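PDB 3C2B: transcriptional regulator, TetR family from Agrobacterium tumefaciens, which probably binds DNA as a transcriptional regulator of the TetR family, through an N-terminal helix-turn-helix domain. Local coordinates for residues 18-23 against 53-58; 22-27 against 34-39; 69-74 against 132-137; 108-113 against 179-184. One frame throughout, in Å; residues are numbered along the deposited sequence.

Contact 1: 18-23 against 53-58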
loop_
_atom_site.group_PDB
_atom_site.type_symbol
_atom_site.label_atom_id
_atom_site.label_comp_id
_atom_site.label_asym_id
_atom_site.label_seq_id
_atom_site.Cartn_x
_atom_site.Cartn_y
_atom_site.Cartn_z
ATOM N N ASN A 18 9.656 -5.212 28.731
ATOM C CA ASN A 18 10.362 -4.854 27.498
ATOM C C ASN A 18 11.145 -6.024 26.861
ATOM O O ASN A 18 10.939 -6.329 25.676
ATOM C CB ASN A 18 11.246 -3.624 27.719
ATOM C CG ASN A 18 10.437 -2.380 28.082
ATOM O OD1 ASN A 18 9.219 -2.332 27.888
ATOM N ND2 ASN A 18 11.114 -1.370 28.613
ATOM N N ALA A 19 12.008 -6.689 27.631
ATOM C CA ALA A 19 12.738 -7.855 27.132
ATOM C C ALA A 19 11.795 -8.873 26.474
ATOM O O ALA A 19 12.124 -9.440 25.422
ATOM C CB ALA A 19 13.519 -8.507 28.244
ATOM N N VAL A 20 10.628 -9.084 27.093
ATOM C CA VAL A 20 9.606 -10.019 26.606
ATOM C C VAL A 20 8.993 -9.567 25.258
ATOM O O VAL A 20 8.869 -10.346 24.301
ATOM C CB VAL A 20 8.488 -10.236 27.687
ATOM C CG1 VAL A 20 7.196 -10.810 27.075
ATOM C CG2 VAL A 20 8.994 -11.131 28.850
ATOM N N LEU A 21 8.613 -8.296 25.205
ATOM C CA LEU A 21 8.079 -7.694 24.012
ATOM C C LEU A 21 9.084 -7.727 22.851
ATOM O O LEU A 21 8.677 -7.889 21.689
ATOM C CB LEU A 21 7.573 -6.277 24.321
ATOM C CG LEU A 21 6.281 -6.218 25.158
ATOM C CD1 LEU A 21 5.979 -4.811 25.644
ATOM C CD2 LEU A 21 5.056 -6.843 24.443
ATOM N N ASP A 22 10.378 -7.591 23.156
ATOM C CA ASP A 22 11.439 -7.804 22.162
ATOM C C ASP A 22 11.450 -9.218 21.566
ATOM O O ASP A 22 11.717 -9.391 20.379
ATOM C CB ASP A 22 12.819 -7.465 22.725
ATOM C CG ASP A 22 13.184 -5.989 22.565
ATOM O OD1 ASP A 22 12.601 -5.264 21.718
ATOM O OD2 ASP A 22 14.094 -5.555 23.309
ATOM N N GLN A 23 11.166 -10.225 22.384
ATOM C CA GLN A 23 11.039 -11.593 21.881
ATOM C C GLN A 23 9.825 -11.754 20.971
ATOM O O GLN A 23 9.870 -12.487 19.966
ATOM C CB GLN A 23 10.965 -12.601 23.030
ATOM C CG GLN A 23 12.310 -12.919 23.696
ATOM C CD GLN A 23 13.462 -13.034 22.702
ATOM O OE1 GLN A 23 14.503 -12.406 22.886
ATOM N NE2 GLN A 23 13.275 -13.829 21.644
ATOM N N TYR A 53 -0.827 -13.122 30.826
ATOM C CA TYR A 53 -2.160 -12.606 31.126
ATOM C C TYR A 53 -2.168 -11.358 32.031
ATOM O O TYR A 53 -2.847 -10.374 31.715
ATOM C CB TYR A 53 -3.057 -13.716 31.692
ATOM C CG TYR A 53 -4.481 -13.280 31.977
ATOM C CD1 TYR A 53 -4.897 -12.988 33.281
ATOM C CD2 TYR A 53 -5.415 -13.159 30.942
ATOM C CE1 TYR A 53 -6.207 -12.582 33.548
ATOM C CE2 TYR A 53 -6.729 -12.749 31.196
ATOM C CZ TYR A 53 -7.116 -12.468 32.502
ATOM O OH TYR A 53 -8.409 -12.073 32.757
ATOM N N LYS A 54 -1.425 -11.388 33.140
ATOM C CA LYS A 54 -1.414 -10.250 34.081
ATOM C C LYS A 54 -0.516 -9.089 33.626
ATOM O O LYS A 54 -0.615 -7.979 34.155
ATOM C CB LYS A 54 -1.130 -10.689 35.536
ATOM C CG LYS A 54 0.302 -10.513 36.054
ATOM C CD LYS A 54 1.134 -11.780 35.879
ATOM C CE LYS A 54 2.475 -11.699 36.604
ATOM N NZ LYS A 54 2.474 -12.462 37.881
ATOM N N TRP A 55 0.343 -9.344 32.640
ATOM C CA TRP A 55 1.141 -8.282 32.027
ATOM C C TRP A 55 0.336 -7.452 31.018
ATOM O O TRP A 55 0.358 -6.213 31.075
ATOM C CB TRP A 55 2.399 -8.848 31.346
ATOM C CG TRP A 55 3.465 -9.379 32.293
ATOM C CD1 TRP A 55 3.600 -9.114 33.628
ATOM C CD2 TRP A 55 4.561 -10.238 31.946
ATOM N NE1 TRP A 55 4.697 -9.774 34.140
ATOM C CE2 TRP A 55 5.305 -10.468 33.125
ATOM C CE3 TRP A 55 4.980 -10.841 30.750
ATOM C CZ2 TRP A 55 6.448 -11.275 33.144
ATOM C CZ3 TRP A 55 6.118 -11.652 30.778
ATOM C CH2 TRP A 55 6.834 -11.856 31.962
ATOM N N PHE A 56 -0.368 -8.143 30.109
ATOM C CA PHE A 56 -0.976 -7.521 28.910
ATOM C C PHE A 56 -2.475 -7.813 28.712
ATOM O O PHE A 56 -3.004 -7.615 27.611
ATOM C CB PHE A 56 -0.221 -7.928 27.612
ATOM C CG PHE A 56 1.285 -8.016 27.759
ATOM C CD1 PHE A 56 1.940 -9.221 27.511
ATOM C CD2 PHE A 56 2.050 -6.894 28.150
ATOM C CE1 PHE A 56 3.330 -9.316 27.640
ATOM C CE2 PHE A 56 3.443 -6.980 28.292
ATOM C CZ PHE A 56 4.084 -8.192 28.035
ATOM N N GLY A 57 -3.158 -8.278 29.755
ATOM C CA GLY A 57 -4.568 -8.657 29.633
ATOM C C GLY A 57 -4.727 -9.975 28.896
ATOM O O GLY A 57 -4.378 -11.025 29.426
ATOM N N ASP A 58 -5.249 -9.922 27.672
ATOM C CA ASP A 58 -5.441 -11.118 26.842
ATOM C C ASP A 58 -4.517 -11.116 25.614
ATOM O O ASP A 58 -3.585 -10.317 25.536
ATOM C CB ASP A 58 -6.917 -11.254 26.425
ATOM C CG ASP A 58 -7.569 -9.911 26.105
ATOM O OD1 ASP A 58 -7.986 -9.215 27.054
ATOM O OD2 ASP A 58 -7.677 -9.554 24.910
#

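Contact 2: 22-27 against 34-39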
loop_
_atom_site.group_PDB
_atom_site.type_symbol
_atom_site.label_atom_id
_atom_site.label_comp_id
_atom_site.label_asym_id
_atom_site.label_seq_id
_atom_site.Cartn_x
_atom_site.Cartn_y
_atom_site.Cartn_z
ATOM N N ASP A 22 10.378 -7.591 23.156
ATOM C CA ASP A 22 11.439 -7.804 22.162
ATOM C C ASP A 22 11.450 -9.218 21.566
ATOM O O ASP A 22 11.717 -9.391 20.379
ATOM C CB ASP A 22 12.819 -7.465 22.725
ATOM C CG ASP A 22 13.184 -5.989 22.565
ATOM O OD1 ASP A 22 12.601 -5.264 21.718
ATOM O OD2 ASP A 22 14.094 -5.555 23.309
ATOM N N GLN A 23 11.166 -10.225 22.384
ATOM C CA GLN A 23 11.039 -11.593 21.881
ATOM C C GLN A 23 9.825 -11.754 20.971
ATOM O O GLN A 23 9.870 -12.487 19.966
ATOM C CB GLN A 23 10.965 -12.601 23.030
ATOM C CG GLN A 23 12.310 -12.919 23.696
ATOM C CD GLN A 23 13.462 -13.034 22.702
ATOM O OE1 GLN A 23 14.503 -12.406 22.886
ATOM N NE2 GLN A 23 13.275 -13.829 21.644
ATOM N N ALA A 24 8.745 -11.056 21.330
ATOM C CA ALA A 24 7.478 -11.153 20.610
ATOM C C ALA A 24 7.567 -10.465 19.239
ATOM O O ALA A 24 7.080 -11.004 18.234
ATOM C CB ALA A 24 6.326 -10.603 21.454
ATOM N N LEU A 25 8.201 -9.292 19.216
ATOM C CA LEU A 25 8.570 -8.595 17.976
ATOM C C LEU A 25 9.449 -9.479 17.077
ATOM O O LEU A 25 9.182 -9.591 15.883
ATOM C CB LEU A 25 9.281 -7.267 18.287
ATOM C CG LEU A 25 8.435 -5.997 18.496
ATOM C CD1 LEU A 25 7.074 -6.265 19.155
ATOM C CD2 LEU A 25 9.205 -4.890 19.230
ATOM N N ARG A 26 10.471 -10.103 17.674
ATOM C CA ARG A 26 11.350 -11.060 16.998
ATOM C C ARG A 26 10.577 -12.223 16.351
ATOM O O ARG A 26 10.784 -12.512 15.172
ATOM C CB ARG A 26 12.415 -11.588 17.971
ATOM C CG ARG A 26 13.173 -12.840 17.506
ATOM C CD ARG A 26 14.569 -12.936 18.141
ATOM N NE ARG A 26 15.483 -11.932 17.570
ATOM C CZ ARG A 26 16.725 -11.679 17.998
ATOM N NH1 ARG A 26 17.254 -12.353 19.021
ATOM N NH2 ARG A 26 17.443 -10.737 17.396
ATOM N N LEU A 27 9.709 -12.885 17.122
ATOM C CA LEU A 27 8.922 -14.025 16.605
ATOM C C LEU A 27 8.104 -13.604 15.398
ATOM O O LEU A 27 7.989 -14.329 14.411
ATOM C CB LEU A 27 7.972 -14.584 17.670
ATOM C CG LEU A 27 8.503 -15.582 18.706
ATOM C CD1 LEU A 27 7.447 -15.797 19.790
ATOM C CD2 LEU A 27 8.910 -16.926 18.072
ATOM N N LYS A 34 1.373 -16.330 12.618
ATOM C CA LYS A 34 1.317 -17.761 12.930
ATOM C C LYS A 34 2.290 -18.192 14.026
ATOM O O LYS A 34 1.993 -19.067 14.807
ATOM C CB LYS A 34 1.600 -18.588 11.661
ATOM C CG LYS A 34 3.102 -18.754 11.355
ATOM C CD LYS A 34 3.400 -19.581 10.111
ATOM C CE LYS A 34 4.907 -19.617 9.878
ATOM N NZ LYS A 34 5.262 -20.169 8.543
ATOM N N ALA A 35 3.474 -17.572 14.033
ATOM C CA ALA A 35 4.575 -17.933 14.945
ATOM C C ALA A 35 4.451 -17.270 16.309
ATOM O O ALA A 35 5.113 -17.651 17.270
ATOM C CB ALA A 35 5.906 -17.571 14.328
ATOM N N LEU A 36 3.599 -16.258 16.380
ATOM C CA LEU A 36 3.375 -15.521 17.603
ATOM C C LEU A 36 2.259 -16.219 18.362
ATOM O O LEU A 36 1.092 -15.821 18.261
ATOM C CB LEU A 36 2.994 -14.078 17.247
ATOM C CG LEU A 36 3.328 -12.907 18.172
ATOM C CD1 LEU A 36 2.166 -12.614 19.125
ATOM C CD2 LEU A 36 4.637 -13.114 18.917
ATOM N N THR A 37 2.609 -17.301 19.065
ATOM C CA THR A 37 1.647 -18.040 19.887
ATOM C C THR A 37 2.006 -17.890 21.363
ATOM O O THR A 37 3.191 -17.771 21.721
ATOM C CB THR A 37 1.569 -19.553 19.543
ATOM O OG1 THR A 37 2.833 -20.178 19.806
ATOM C CG2 THR A 37 1.164 -19.779 18.081
ATOM N N THR A 38 0.984 -17.893 22.212
ATOM C CA THR A 38 1.183 -17.787 23.660
ATOM C C THR A 38 2.285 -18.746 24.183
ATOM O O THR A 38 3.112 -18.347 25.001
ATOM C CB THR A 38 -0.172 -17.873 24.449
ATOM O OG1 THR A 38 -0.021 -18.700 25.614
ATOM C CG2 THR A 38 -1.318 -18.434 23.570
ATOM N N SER A 39 2.305 -19.982 23.674
ATOM C CA SER A 39 3.361 -20.967 23.966
ATOM C C SER A 39 4.696 -20.700 23.263
ATOM O O SER A 39 5.749 -21.016 23.802
ATOM C CB SER A 39 2.897 -22.374 23.600
ATOM O OG SER A 39 2.257 -23.001 24.695
#

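Contact 3: 69-74 against 132-137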
loop_
_atom_site.group_PDB
_atom_site.type_symbol
_atom_site.label_atom_id
_atom_site.label_comp_id
_atom_site.label_asym_id
_atom_site.label_seq_id
_atom_site.Cartn_x
_atom_site.Cartn_y
_atom_site.Cartn_z
ATOM N N PHE A 69 4.752 -0.512 22.330
ATOM C CA PHE A 69 6.162 -0.679 22.740
ATOM C C PHE A 69 7.073 -0.279 21.580
ATOM O O PHE A 69 8.052 0.429 21.783
ATOM C CB PHE A 69 6.429 -2.145 23.159
ATOM C CG PHE A 69 7.895 -2.500 23.355
ATOM C CD1 PHE A 69 8.605 -2.045 24.472
ATOM C CD2 PHE A 69 8.557 -3.330 22.442
ATOM C CE1 PHE A 69 9.961 -2.389 24.659
ATOM C CE2 PHE A 69 9.917 -3.682 22.634
ATOM C CZ PHE A 69 10.613 -3.215 23.742
ATOM N N GLN A 70 6.742 -0.727 20.365
ATOM C CA GLN A 70 7.563 -0.389 19.214
ATOM C C GLN A 70 7.476 1.102 18.870
ATOM O O GLN A 70 8.506 1.774 18.736
ATOM C CB GLN A 70 7.216 -1.256 18.014
ATOM C CG GLN A 70 7.964 -0.876 16.741
ATOM C CD GLN A 70 9.458 -1.238 16.756
ATOM O OE1 GLN A 70 9.984 -1.789 17.725
ATOM N NE2 GLN A 70 10.138 -0.927 15.654
ATOM N N GLN A 71 6.243 1.596 18.747
ATOM C CA GLN A 71 5.948 3.018 18.515
ATOM C C GLN A 71 6.770 3.927 19.446
ATOM O O GLN A 71 7.035 5.074 19.094
ATOM C CB GLN A 71 4.419 3.308 18.611
ATOM C CG GLN A 71 3.602 2.809 17.362
ATOM C CD GLN A 71 2.063 3.040 17.392
ATOM O OE1 GLN A 71 1.491 3.492 18.373
ATOM N NE2 GLN A 71 1.407 2.686 16.310
ATOM N N SER A 72 7.197 3.392 20.600
ATOM C CA SER A 72 8.026 4.108 21.597
ATOM C C SER A 72 9.501 4.269 21.234
ATOM O O SER A 72 10.163 5.185 21.722
ATOM C CB SER A 72 7.984 3.395 22.963
ATOM O OG SER A 72 6.727 3.541 23.585
ATOM N N LYS A 73 10.017 3.351 20.425
ATOM C CA LYS A 73 11.438 3.288 20.141
ATOM C C LYS A 73 11.766 3.957 18.820
ATOM O O LYS A 73 12.914 3.911 18.375
ATOM C CB LYS A 73 11.908 1.833 20.051
ATOM C CG LYS A 73 11.421 0.889 21.141
ATOM C CD LYS A 73 11.179 -0.500 20.526
ATOM C CE LYS A 73 12.487 -1.177 20.079
ATOM N NZ LYS A 73 12.265 -2.232 19.046
ATOM N N VAL A 74 10.770 4.550 18.167
ATOM C CA VAL A 74 11.005 5.101 16.826
ATOM C C VAL A 74 11.780 6.433 16.847
ATOM O O VAL A 74 11.709 7.202 17.822
ATOM C CB VAL A 74 9.715 5.163 15.917
ATOM C CG1 VAL A 74 9.229 3.757 15.565
ATOM C CG2 VAL A 74 8.589 6.016 16.538
ATOM N N LEU A 132 -3.109 3.079 12.427
ATOM C CA LEU A 132 -3.785 4.144 11.707
ATOM C C LEU A 132 -3.666 5.502 12.459
ATOM O O LEU A 132 -3.372 6.545 11.851
ATOM C CB LEU A 132 -5.267 3.753 11.515
ATOM C CG LEU A 132 -5.944 3.683 10.140
ATOM C CD1 LEU A 132 -4.965 3.298 9.049
ATOM C CD2 LEU A 132 -7.144 2.720 10.201
ATOM N N GLU A 133 -3.885 5.476 13.777
ATOM C CA GLU A 133 -3.960 6.707 14.552
ATOM C C GLU A 133 -2.608 7.171 15.066
ATOM O O GLU A 133 -2.417 8.372 15.211
ATOM C CB GLU A 133 -4.930 6.578 15.743
ATOM C CG GLU A 133 -6.413 6.385 15.408
ATOM C CD GLU A 133 -7.206 5.809 16.589
ATOM O OE1 GLU A 133 -8.303 6.325 16.890
ATOM O OE2 GLU A 133 -6.728 4.833 17.223
ATOM N N ARG A 134 -1.682 6.248 15.348
ATOM C CA ARG A 134 -0.471 6.573 16.106
ATOM C C ARG A 134 0.802 6.145 15.400
ATOM O O ARG A 134 1.894 6.643 15.714
ATOM C CB ARG A 134 -0.537 5.926 17.500
ATOM C CG ARG A 134 -1.955 5.840 18.104
ATOM C CD ARG A 134 -1.904 5.567 19.630
ATOM N NE ARG A 134 -3.214 5.132 20.117
ATOM C CZ ARG A 134 -3.422 4.487 21.268
ATOM N NH1 ARG A 134 -2.407 4.181 22.071
ATOM N NH2 ARG A 134 -4.653 4.142 21.615
ATOM N N GLY A 135 0.637 5.203 14.466
ATOM C CA GLY A 135 1.723 4.545 13.746
ATOM C C GLY A 135 2.614 5.422 12.890
ATOM O O GLY A 135 3.780 5.085 12.675
ATOM N N ARG A 136 2.105 6.546 12.398
ATOM C CA ARG A 136 2.911 7.322 11.469
ATOM C C ARG A 136 2.971 8.805 11.807
ATOM O O ARG A 136 3.360 9.613 10.980
ATOM C CB ARG A 136 2.390 7.108 10.051
ATOM C CG ARG A 136 3.477 7.118 8.952
ATOM C CD ARG A 136 2.803 6.914 7.607
ATOM N NE ARG A 136 1.987 8.059 7.186
ATOM C CZ ARG A 136 0.820 7.944 6.546
ATOM N NH1 ARG A 136 0.314 6.729 6.303
ATOM N NH2 ARG A 136 0.153 9.028 6.150
ATOM N N ARG A 137 2.603 9.129 13.044
ATOM C CA ARG A 137 2.403 10.488 13.512
ATOM C C ARG A 137 3.649 11.367 13.411
ATOM O O ARG A 137 3.553 12.547 13.093
ATOM C CB ARG A 137 1.847 10.424 14.939
ATOM C CG ARG A 137 2.323 11.473 15.945
ATOM C CD ARG A 137 1.562 11.274 17.238
ATOM N NE ARG A 137 0.225 10.763 16.949
ATOM C CZ ARG A 137 -0.568 10.181 17.831
ATOM N NH1 ARG A 137 -0.174 10.048 19.086
ATOM N NH2 ARG A 137 -1.758 9.749 17.453
#

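Contact 4: 108-113 against 179-184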
loop_
_atom_site.group_PDB
_atom_site.type_symbol
_atom_site.label_atom_id
_atom_site.label_comp_id
_atom_site.label_asym_id
_atom_site.label_seq_id
_atom_site.Cartn_x
_atom_site.Cartn_y
_atom_site.Cartn_z
ATOM N N VAL A 108 10.448 -4.743 11.429
ATOM C CA VAL A 108 9.489 -4.726 12.541
ATOM C C VAL A 108 8.209 -3.991 12.093
ATOM O O VAL A 108 7.089 -4.429 12.397
ATOM C CB VAL A 108 10.067 -4.047 13.806
ATOM C CG1 VAL A 108 9.051 -4.099 14.958
ATOM C CG2 VAL A 108 11.398 -4.695 14.215
ATOM N N SER A 109 8.393 -2.851 11.424
ATOM C CA SER A 109 7.256 -2.073 10.953
ATOM C C SER A 109 6.437 -2.944 9.992
ATOM O O SER A 109 5.190 -3.027 10.129
ATOM C CB SER A 109 7.685 -0.735 10.308
ATOM O OG SER A 109 6.623 -0.169 9.523
ATOM N N LEU A 110 7.111 -3.616 9.055
ATOM C CA LEU A 110 6.373 -4.501 8.127
ATOM C C LEU A 110 5.607 -5.582 8.864
ATOM O O LEU A 110 4.454 -5.846 8.549
ATOM C CB LEU A 110 7.294 -5.144 7.092
ATOM C CG LEU A 110 7.822 -4.192 6.022
ATOM C CD1 LEU A 110 9.041 -4.851 5.343
ATOM C CD2 LEU A 110 6.755 -3.771 4.997
ATOM N N ALA A 111 6.260 -6.201 9.849
ATOM C CA ALA A 111 5.692 -7.321 10.596
ATOM C C ALA A 111 4.504 -6.843 11.450
ATOM O O ALA A 111 3.470 -7.516 11.492
ATOM C CB ALA A 111 6.742 -7.933 11.466
ATOM N N LEU A 112 4.598 -5.662 12.061
ATOM C CA LEU A 112 3.450 -5.173 12.829
ATOM C C LEU A 112 2.250 -4.809 11.936
ATOM O O LEU A 112 1.094 -5.144 12.245
ATOM C CB LEU A 112 3.859 -4.006 13.733
ATOM C CG LEU A 112 4.781 -4.544 14.829
ATOM C CD1 LEU A 112 5.585 -3.384 15.430
ATOM C CD2 LEU A 112 4.027 -5.377 15.922
ATOM N N ASN A 113 2.546 -4.141 10.825
ATOM C CA ASN A 113 1.536 -3.877 9.801
ATOM C C ASN A 113 0.890 -5.134 9.254
ATOM O O ASN A 113 -0.342 -5.199 9.199
ATOM C CB ASN A 113 2.089 -2.977 8.683
ATOM C CG ASN A 113 2.047 -1.512 9.082
ATOM O OD1 ASN A 113 0.989 -0.909 9.062
ATOM N ND2 ASN A 113 3.184 -0.960 9.505
ATOM N N ARG A 179 3.450 -3.930 -1.802
ATOM C CA ARG A 179 4.360 -4.984 -2.281
ATOM C C ARG A 179 5.271 -5.599 -1.207
ATOM O O ARG A 179 5.464 -6.817 -1.180
ATOM C CB ARG A 179 5.175 -4.504 -3.494
ATOM C CG ARG A 179 4.231 -3.990 -4.638
ATOM C CD ARG A 179 4.950 -3.647 -5.943
ATOM N NE ARG A 179 5.549 -4.825 -6.559
ATOM C CZ ARG A 179 4.897 -5.749 -7.282
ATOM N NH1 ARG A 179 5.582 -6.795 -7.765
ATOM N NH2 ARG A 179 3.573 -5.659 -7.504
HETATM N N MSE A 180 5.836 -4.750 -0.339
HETATM C CA MSE A 180 6.771 -5.205 0.686
HETATM C C MSE A 180 6.046 -6.019 1.737
HETATM O O MSE A 180 6.545 -7.048 2.198
HETATM C CB MSE A 180 7.544 -4.031 1.306
HETATM C CG MSE A 180 8.564 -3.375 0.342
HETATM SE SE MSE A 180 9.773 -2.097 1.185
HETATM C CE MSE A 180 8.482 -0.847 1.831
ATOM N N LEU A 181 4.840 -5.586 2.047
ATOM C CA LEU A 181 3.970 -6.253 2.991
ATOM C C LEU A 181 3.612 -7.639 2.541
ATOM O O LEU A 181 3.463 -8.540 3.350
ATOM C CB LEU A 181 2.702 -5.425 3.203
ATOM C CG LEU A 181 2.884 -4.167 4.066
ATOM C CD1 LEU A 181 1.578 -3.344 4.105
ATOM C CD2 LEU A 181 3.310 -4.516 5.446
ATOM N N LEU A 182 3.476 -7.795 1.230
ATOM C CA LEU A 182 3.207 -9.077 0.583
ATOM C C LEU A 182 4.495 -9.893 0.545
ATOM O O LEU A 182 4.462 -11.071 0.250
ATOM C CB LEU A 182 2.637 -8.871 -0.839
ATOM C CG LEU A 182 1.191 -8.349 -0.975
ATOM C CD1 LEU A 182 0.956 -7.763 -2.379
ATOM C CD2 LEU A 182 0.101 -9.441 -0.704
ATOM N N GLY A 183 5.640 -9.265 0.819
ATOM C CA GLY A 183 6.859 -10.082 0.957
ATOM C C GLY A 183 7.908 -9.733 -0.067
ATOM O O GLY A 183 8.952 -10.326 -0.079
ATOM N N GLU A 184 7.629 -8.769 -0.941
ATOM C CA GLU A 184 8.643 -8.360 -1.896
ATOM C C GLU A 184 9.734 -7.552 -1.209
ATOM O O GLU A 184 9.451 -6.592 -0.508
ATOM C CB GLU A 184 8.018 -7.559 -3.024
ATOM C CG GLU A 184 8.936 -7.350 -4.206
ATOM C CD GLU A 184 8.344 -6.403 -5.213
ATOM O OE1 GLU A 184 7.291 -6.719 -5.742
ATOM O OE2 GLU A 184 8.913 -5.335 -5.461
#

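Contact 1: 18-23 against 53-58
V20 and W55 stand with their CA atoms 10.2 Å apart, and L21 and F56 are spaced almost alike, so helices 15-31 and 49-56 meet through side chains alone, with no hydrogen bond between the two segments. V20 reaches W55 with CG2, which lies 3.5 Å from CZ3 of the indole, and the two side chains cross at about a right angle. Its other methyl, CG1, stands anti to the backbone N (chi1 161°) and comes to the rim of the F56 ring, 4.2 Å from CZ and near the ring plane. One branched residue thus serves both aromatics. L21 takes a different side of the phenyl group: its CD2 lies over one face, 4.0 Å from F56 CZ. On the opposite face sits CB of W55, 3.5 Å above the ring centre, so F56 is held flat between its own neighbour and the other helix. A broad, wholly apolar ring suits this buried place, whereas W55 is partly exposed. L41 and A45 of helix 38-45 also touch V20, and L62 of helix 59-71 touches F56. Beyond F56 the chain leaves the helix at G57, whose positive phi favours glycine, and D58 caps the next helix through a weak bond to D60 N. Such packing of a first helix against the second helix of a predicted helix-turn-helix is characteristic of the TetR DNA-binding domain.

Contact 2: 22-27 against 34-39
L36 and L27 set their side chains at about a right angle, and the L36 methyl CD2 carries most of the contact. L36 has CG anti to the backbone N (chi1 -150°), which sends this methyl onto helix 15-31. There L36 CD2 lies 3.3 Å from A24 O, a carbonyl oxygen, and 3.9 Å from A24 CB. The same methyl is 3.9 Å from L27 CB, so it beds between two residues one helical turn apart. The small side chain of A24 lets the leucine approach the backbone itself. The branches of L27 reach A35: both methyls, CD1 and CD2, face A35 O, each 3.9 Å from it, and CD1 also borders the L36 methyl. A35 returns the approach with CB, 3.9 Å from L27 O, a methyl short enough for a place beside the backbone. L36 is the centre of an inverse gamma turn, closed by a weak bond from T37 N to A35 O, and this sharp bend helps swing the leucine inward. T37, facing away from helix 15-31, is the N-cap of helix 38-45, its OG1 bonded to G40 N. L41 of that helix touches both A24 and L27. The bend therefore secures the entry to the predicted helix-turn-helix against the first helix of the TetR-type DNA-binding domain.

Contact 3: 69-74 against 132-137
Q71 meets R134 and G135 where the last turn of helix 59-71, which in TetR-type regulators links the DNA-binding head to the all-helical C-terminal domain, passes the end of helix 127-134. Along the first segment, F69 turns back to helix 15-31, touching N18, L21 and D22, and one face of its ring carries CD of K73. Q70 uses its long, polar side chain differently: OE1 takes a 2.7 Å hydrogen bond from K73 NZ, which lies in the carbonyl plane, while the chain also packs on V108 and L112 of helix 107-120. Q71 bridges to the second segment. Its chain runs extended beyond CG (chi2 179°), carrying the terminal amide across to the other backbone. There Q71 OE1 rests 3.3 Å from R134 CB, beside the aliphatic start of the arginine. The amide nitrogen has its real partner in L130 O, a hydrogen bond to the last turns of helix 127-134. S72 follows with OG bonded to T68 O, one turn earlier in the chain. Across the contact, R136 forms salt bridges with D140 and with D175 of the second subunit. The glycine between the two arginines borders the nitrogen end of the glutamine amide, and Q71 NE2 comes to 3.2 Å from G135 CA.

Contact 4: 108-113 against 179-184
L110 and L181 both hold CG anti to their own carbonyl carbon, with chi1 at -72° and -75°, and this directs their branches at each other across the contact. It lies in the helical C-terminal domain of this TetR-family protein, where helix 107-120 packs on the end of helix 176-181. The side chains cross obliquely, L110 CD2 to L181 CD2 at 3.6 Å. L110 CD2 also lies 3.8 Å from CB of the selenomethionine M180, whose chain crosses at about a right angle. L181 CD2 in turn reaches N113 CB at 3.8 Å, so two leucines, the CB of M180 and the aliphatic start of an asparagine make a buried apolar patch. ND2 of N113 bonds back within its helix, to S109 O at 2.9 Å, from well above the carbonyl plane, and that oxygen also accepts from N113 N. N113 also packs on L182 of the second subunit. Helix 176-181 ends in a Schellman motif, with G183 taking the positive phi that calls for glycine. R114 binds the end carbonyls M180 O and L181 O. The turn is closed by E184 N bonded to R179 O at 2.9 Å and G183 N bonded to M180 O at 2.8 Å.

How the contacts relate
From the N terminus, helix 15-31 supplies the first side of both contact 1 and contact 2, which share D22 and Q23. Contact 2 closes the short loop to the start of helix 38-45; contact 1 closes a longer one, to the end of helix 49-56, and the shorter loop falls within its span. Together they hold together the probable DNA-binding domain. Contact 3 opens only after both have closed. Contacts 3 and 4 each close a long loop of about sixty residues, and these loops cross, since 108-113 precedes 132-137 and 179-184 follows it. Helix 59-71 also meets helix 107-120, and L25 packs on V108, joining head to C-terminal domain. Both crossing contacts touch the second subunit.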